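Local coordinates for DNA polymerase (Bacillus phage phi29, PDB 2PY5), which replicates the viral DNA from a protein primer with high processivity and fidelity, displacing the non-template strand and proofreading with a 3'-5' exonuclease, at residues Lys125-Val130 against Ala382-Asn387. The protein carries 2 engineered substitutions. Numbering follows the deposited sequence.
Sequences KLPFPV and AKLMLN. With EDO (1,2-ethanediol), chain H; nucleotides of chain A.
Lys125 NZ is gripped three times, by a salt bridge to Asp193 and by hydrogen bonds to the carbonyl oxygens of Arg187 and Leu185, a setting that suits a long cationic chain. Lys125 meets Leu384 through its backbone instead: Lys125 O lies 3.5 Å from Leu384 CD2 while also accepting a hydrogen bond from Gln180. The other methyl of the fork, Leu384 CD1, packs against the CG-CD side of the Pro127 ring, 3.7 Å from CG, and approaches Phe128 CZ obliquely at 4.3 Å. Having CG anti to the backbone N (chi1 -162°) carries this fork toward the 125-130 loop. Leu384 is the only residue of 382-387 that touches the loop. Pro127 suits its place because its ring fixes phi for the inverse gamma turn it centres, closed by Phe128 N to Leu126 O at 2.8 Å. Its CG also rests over one face of the Phe128 ring, offset toward the rim. Beyond the turn, Pro129 takes the N-cap position of helix 130-136, where helix bonding uses no N-H and proline loses nothing, and Val130 N donates an almost straight 3.0 Å bond to OP1 of DT6 of chain A. This is a small junction in a B-family polymerase between the exonuclease domain, where the N-terminus of helix 130-136 bonds a phosphate of the single-stranded DNA, and the polymerisation-domain helix whose Leu384 probably positions the templating nucleotide.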
ATOM      1  N   LYS F 125      10.061   4.556   1.068  1.00 29.90           N
ATOM      2  CA  LYS F 125      10.728   4.179   2.314  1.00 29.60           C
ATOM      3  C   LYS F 125       9.788   4.224   3.527  1.00 30.12           C
ATOM      4  O   LYS F 125       9.838   3.350   4.390  1.00 28.20           O
ATOM      5  CB  LYS F 125      11.891   5.138   2.541  1.00 31.20           C
ATOM      6  CG  LYS F 125      13.004   5.013   1.520  1.00 34.09           C
ATOM      7  CD  LYS F 125      14.216   4.322   2.068  1.00 38.02           C
ATOM      8  CE  LYS F 125      13.892   2.960   2.653  1.00 36.90           C
ATOM      9  NZ  LYS F 125      15.079   2.163   3.067  1.00 34.28           N
ATOM     10  N   LEU F 126       8.950   5.256   3.564  1.00 29.54           N
ATOM     11  CA  LEU F 126       8.084   5.601   4.670  1.00 29.78           C
ATOM     12  C   LEU F 126       6.686   5.835   4.079  1.00 28.73           C
ATOM     13  O   LEU F 126       6.317   6.959   3.757  1.00 29.45           O
ATOM     14  CB  LEU F 126       8.630   6.859   5.369  1.00 32.38           C
ATOM     15  CG  LEU F 126      10.042   6.713   5.969  1.00 32.25           C
ATOM     16  CD1 LEU F 126      10.641   8.118   6.241  1.00 32.80           C
ATOM     17  CD2 LEU F 126      10.016   5.850   7.230  1.00 33.54           C
ATOM     18  N   PRO F 127       5.918   4.742   3.885  1.00 28.80           N
ATOM     19  CA  PRO F 127       4.655   4.822   3.127  1.00 28.67           C
ATOM     20  C   PRO F 127       3.460   5.417   3.902  1.00 31.12           C
ATOM     21  O   PRO F 127       2.434   4.758   4.099  1.00 32.08           O
ATOM     22  CB  PRO F 127       4.426   3.366   2.718  1.00 28.94           C
ATOM     23  CG  PRO F 127       4.999   2.590   3.878  1.00 29.10           C
ATOM     24  CD  PRO F 127       6.248   3.347   4.241  1.00 28.41           C
ATOM     25  N   PHE F 128       3.611   6.669   4.332  1.00 29.54           N
ATOM     26  CA  PHE F 128       2.588   7.392   5.094  1.00 27.89           C
ATOM     27  C   PHE F 128       2.737   8.852   4.764  1.00 28.45           C
ATOM     28  O   PHE F 128       3.815   9.263   4.366  1.00 30.66           O
ATOM     29  CB  PHE F 128       2.782   7.212   6.606  1.00 29.66           C
ATOM     30  CG  PHE F 128       3.162   5.825   7.013  1.00 32.32           C
ATOM     31  CD1 PHE F 128       4.497   5.477   7.158  1.00 34.23           C
ATOM     32  CD2 PHE F 128       2.188   4.885   7.247  1.00 34.56           C
ATOM     33  CE1 PHE F 128       4.850   4.175   7.540  1.00 36.17           C
ATOM     34  CE2 PHE F 128       2.523   3.585   7.633  1.00 35.25           C
ATOM     35  CZ  PHE F 128       3.862   3.243   7.770  1.00 32.95           C
ATOM     36  N   PRO F 129       1.668   9.646   4.948  1.00 29.60           N
ATOM     37  CA  PRO F 129       1.861  11.096   4.805  1.00 29.85           C
ATOM     38  C   PRO F 129       2.869  11.636   5.829  1.00 30.75           C
ATOM     39  O   PRO F 129       3.041  11.047   6.897  1.00 30.62           O
ATOM     40  CB  PRO F 129       0.479  11.673   5.087  1.00 31.86           C
ATOM     41  CG  PRO F 129      -0.474  10.552   4.967  1.00 32.99           C
ATOM     42  CD  PRO F 129       0.284   9.294   5.280  1.00 30.85           C
ATOM     43  N   VAL F 130       3.495  12.764   5.506  1.00 32.78           N
ATOM     44  CA  VAL F 130       4.462  13.412   6.408  1.00 33.27           C
ATOM     45  C   VAL F 130       3.899  13.648   7.819  1.00 32.94           C
ATOM     46  O   VAL F 130       4.546  13.359   8.823  1.00 30.98           O
ATOM     47  CB  VAL F 130       4.966  14.744   5.813  1.00 32.26           C
ATOM     48  CG1 VAL F 130       5.904  15.448   6.803  1.00 36.14           C
ATOM     49  CG2 VAL F 130       5.672  14.488   4.506  1.00 33.89           C
ATOM     50  N   ALA F 382       9.760  -1.672  12.905  1.00 29.65           N
ATOM     51  CA  ALA F 382       9.560  -3.118  13.095  1.00 30.83           C
ATOM     52  C   ALA F 382       8.260  -3.574  12.439  1.00 31.92           C
ATOM     53  O   ALA F 382       8.208  -4.615  11.789  1.00 33.13           O
ATOM     54  CB  ALA F 382       9.576  -3.466  14.578  1.00 32.23           C
ATOM     55  N   LYS F 383       7.203  -2.784  12.599  1.00 31.56           N
ATOM     56  CA  LYS F 383       5.934  -3.052  11.936  1.00 31.90           C
ATOM     57  C   LYS F 383       6.114  -3.036  10.425  1.00 32.49           C
ATOM     58  O   LYS F 383       5.602  -3.887   9.702  1.00 30.90           O
ATOM     59  CB  LYS F 383       4.903  -2.017  12.365  1.00 30.50           C
ATOM     60  CG  LYS F 383       4.544  -2.126  13.843  1.00 33.28           C
ATOM     61  CD  LYS F 383       3.863  -0.884  14.363  1.00 38.04           C
ATOM     62  CE  LYS F 383       2.528  -0.650  13.729  1.00 40.89           C
ATOM     63  NZ  LYS F 383       1.931   0.624  14.260  1.00 44.50           N
ATOM     64  N   LEU F 384       6.863  -2.050   9.944  1.00 31.99           N
ATOM     65  CA  LEU F 384       7.122  -1.941   8.529  1.00 31.13           C
ATOM     66  C   LEU F 384       7.864  -3.169   7.995  1.00 32.50           C
ATOM     67  O   LEU F 384       7.524  -3.699   6.938  1.00 32.89           O
ATOM     68  CB  LEU F 384       7.902  -0.648   8.244  1.00 34.33           C
ATOM     69  CG  LEU F 384       7.924  -0.114   6.829  1.00 35.17           C
ATOM     70  CD1 LEU F 384       6.526   0.158   6.260  1.00 31.83           C
ATOM     71  CD2 LEU F 384       8.751   1.167   6.840  1.00 34.65           C
ATOM     72  N   MET F 385       8.845  -3.664   8.742  1.00 30.54           N
ATOM     73  CA  MET F 385       9.572  -4.862   8.320  1.00 31.21           C
ATOM     74  C   MET F 385       8.644  -6.088   8.243  1.00 32.23           C
ATOM     75  O   MET F 385       8.683  -6.862   7.295  1.00 33.83           O
ATOM     76  CB  MET F 385      10.735  -5.148   9.268  1.00 31.80           C
ATOM     77  CG  MET F 385      11.910  -4.187   9.108  1.00 32.35           C
ATOM     78  SD  MET F 385      12.779  -4.385   7.557  1.00 33.39           S
ATOM     79  CE  MET F 385      13.663  -5.933   7.809  1.00 34.62           C
ATOM     80  N   LEU F 386       7.794  -6.241   9.243  1.00 32.38           N
ATOM     81  CA  LEU F 386       6.855  -7.366   9.289  1.00 31.85           C
ATOM     82  C   LEU F 386       5.818  -7.285   8.179  1.00 31.77           C
ATOM     83  O   LEU F 386       5.419  -8.304   7.616  1.00 33.70           O
ATOM     84  CB  LEU F 386       6.152  -7.392  10.646  1.00 32.24           C
ATOM     85  CG  LEU F 386       7.045  -7.845  11.801  1.00 32.84           C
ATOM     86  CD1 LEU F 386       6.442  -7.453  13.135  1.00 34.53           C
ATOM     87  CD2 LEU F 386       7.293  -9.365  11.742  1.00 34.69           C
ATOM     88  N   ASN F 387       5.366  -6.063   7.890  1.00 31.16           N
ATOM     89  CA  ASN F 387       4.202  -5.850   7.000  1.00 31.04           C
ATOM     90  C   ASN F 387       4.576  -5.819   5.511  1.00 34.03           C
ATOM     91  O   ASN F 387       3.733  -6.086   4.656  1.00 33.68           O
ATOM     92  CB  ASN F 387       3.474  -4.554   7.375  1.00 33.03           C
ATOM     93  CG  ASN F 387       2.711  -4.664   8.678  1.00 35.17           C
ATOM     94  OD1 ASN F 387       2.307  -5.764   9.074  1.00 36.12           O
ATOM     95  ND2 ASN F 387       2.468  -3.519   9.339  1.00 34.65           N
TER
HETATM   96  C1  EDO H8001       0.977  -4.735  12.711  1.00 42.88           C
HETATM   97  O1  EDO H8001       0.740  -3.658  11.786  1.00 40.35           O
HETATM   98  C2  EDO H8001       2.467  -4.789  13.044  1.00 40.18           C
HETATM   99  O2  EDO H8001       3.262  -5.643  12.192  1.00 36.48           O
ATOM    100  P    DT A   6       1.702  13.788   1.913  1.00 23.67           P
ATOM    101  OP1  DT A   6       2.873  13.932   2.770  1.00 23.00           O
ATOM    102  OP2  DT A   6       0.362  14.150   2.386  1.00 24.62           O
ATOM    103  O5'  DT A   6       1.895  14.715   0.613  1.00 22.86           O
ATOM    104  C5'  DT A   6       3.174  14.865   0.020  1.00 22.53           C
ATOM    105  C4'  DT A   6       2.987  15.655  -1.255  1.00 20.85           C
ATOM    106  O4'  DT A   6       2.153  14.939  -2.182  1.00 21.97           O
ATOM    107  C3'  DT A   6       2.273  16.983  -1.038  1.00 22.76           C
ATOM    108  O3'  DT A   6       3.178  17.996  -0.602  1.00 24.27           O
ATOM    109  C2'  DT A   6       1.674  17.248  -2.413  1.00 23.07           C
ATOM    110  C1'  DT A   6       1.457  15.859  -3.003  1.00 24.15           C
ATOM    111  N1   DT A   6       0.032  15.416  -3.027  1.00 22.32           N
ATOM    112  C2   DT A   6      -0.439  14.823  -4.172  1.00 22.89           C
ATOM    113  O2   DT A   6       0.236  14.639  -5.165  1.00 25.49           O
ATOM    114  N3   DT A   6      -1.760  14.453  -4.107  1.00 24.56           N
ATOM    115  C4   DT A   6      -2.620  14.599  -3.031  1.00 24.66           C
ATOM    116  O4   DT A   6      -3.786  14.217  -3.085  1.00 27.77           O
ATOM    117  C5   DT A   6      -2.047  15.200  -1.853  1.00 25.44           C
ATOM    118  C7   DT A   6      -2.875  15.410  -0.630  1.00 27.29           C
ATOM    119  C6   DT A   6      -0.756  15.581  -1.905  1.00 23.78           C
ATOM    120  P    DT A   5      -1.729   8.219   1.786  1.00 33.85           P
ATOM    121  OP1  DT A   5      -0.972   7.069   2.334  1.00 36.84           O
ATOM    122  OP2  DT A   5      -2.957   8.691   2.451  1.00 35.57           O
ATOM    123  O5'  DT A   5      -0.710   9.464   1.668  1.00 28.86           O
ATOM    124  C5'  DT A   5       0.621   9.263   1.277  1.00 28.12           C
ATOM    125  C4'  DT A   5       1.014  10.308   0.273  1.00 27.19           C
ATOM    126  O4'  DT A   5       0.294  10.044  -0.935  1.00 30.93           O
ATOM    127  C3'  DT A   5       0.652  11.736   0.634  1.00 25.16           C
ATOM    128  O3'  DT A   5       1.731  12.302   1.324  1.00 23.90           O
ATOM    129  C2'  DT A   5       0.433  12.410  -0.711  1.00 28.38           C
ATOM    130  C1'  DT A   5       0.090  11.252  -1.627  1.00 31.60           C
ATOM    131  N1   DT A   5      -1.311  11.197  -2.055  1.00 32.67           N
ATOM    132  C2   DT A   5      -1.553  11.169  -3.397  1.00 31.74           C
ATOM    133  O2   DT A   5      -0.664  11.228  -4.243  1.00 34.54           O
ATOM    134  N3   DT A   5      -2.877  11.116  -3.708  1.00 36.53           N
ATOM    135  C4   DT A   5      -3.944  11.052  -2.827  1.00 35.09           C
ATOM    136  O4   DT A   5      -5.097  11.007  -3.236  1.00 39.17           O
ATOM    137  C5   DT A   5      -3.618  11.068  -1.429  1.00 36.87           C
ATOM    138  C7   DT A   5      -4.693  11.015  -0.391  1.00 35.83           C
ATOM    139  C6   DT A   5      -2.320  11.140  -1.101  1.00 34.81           C
TER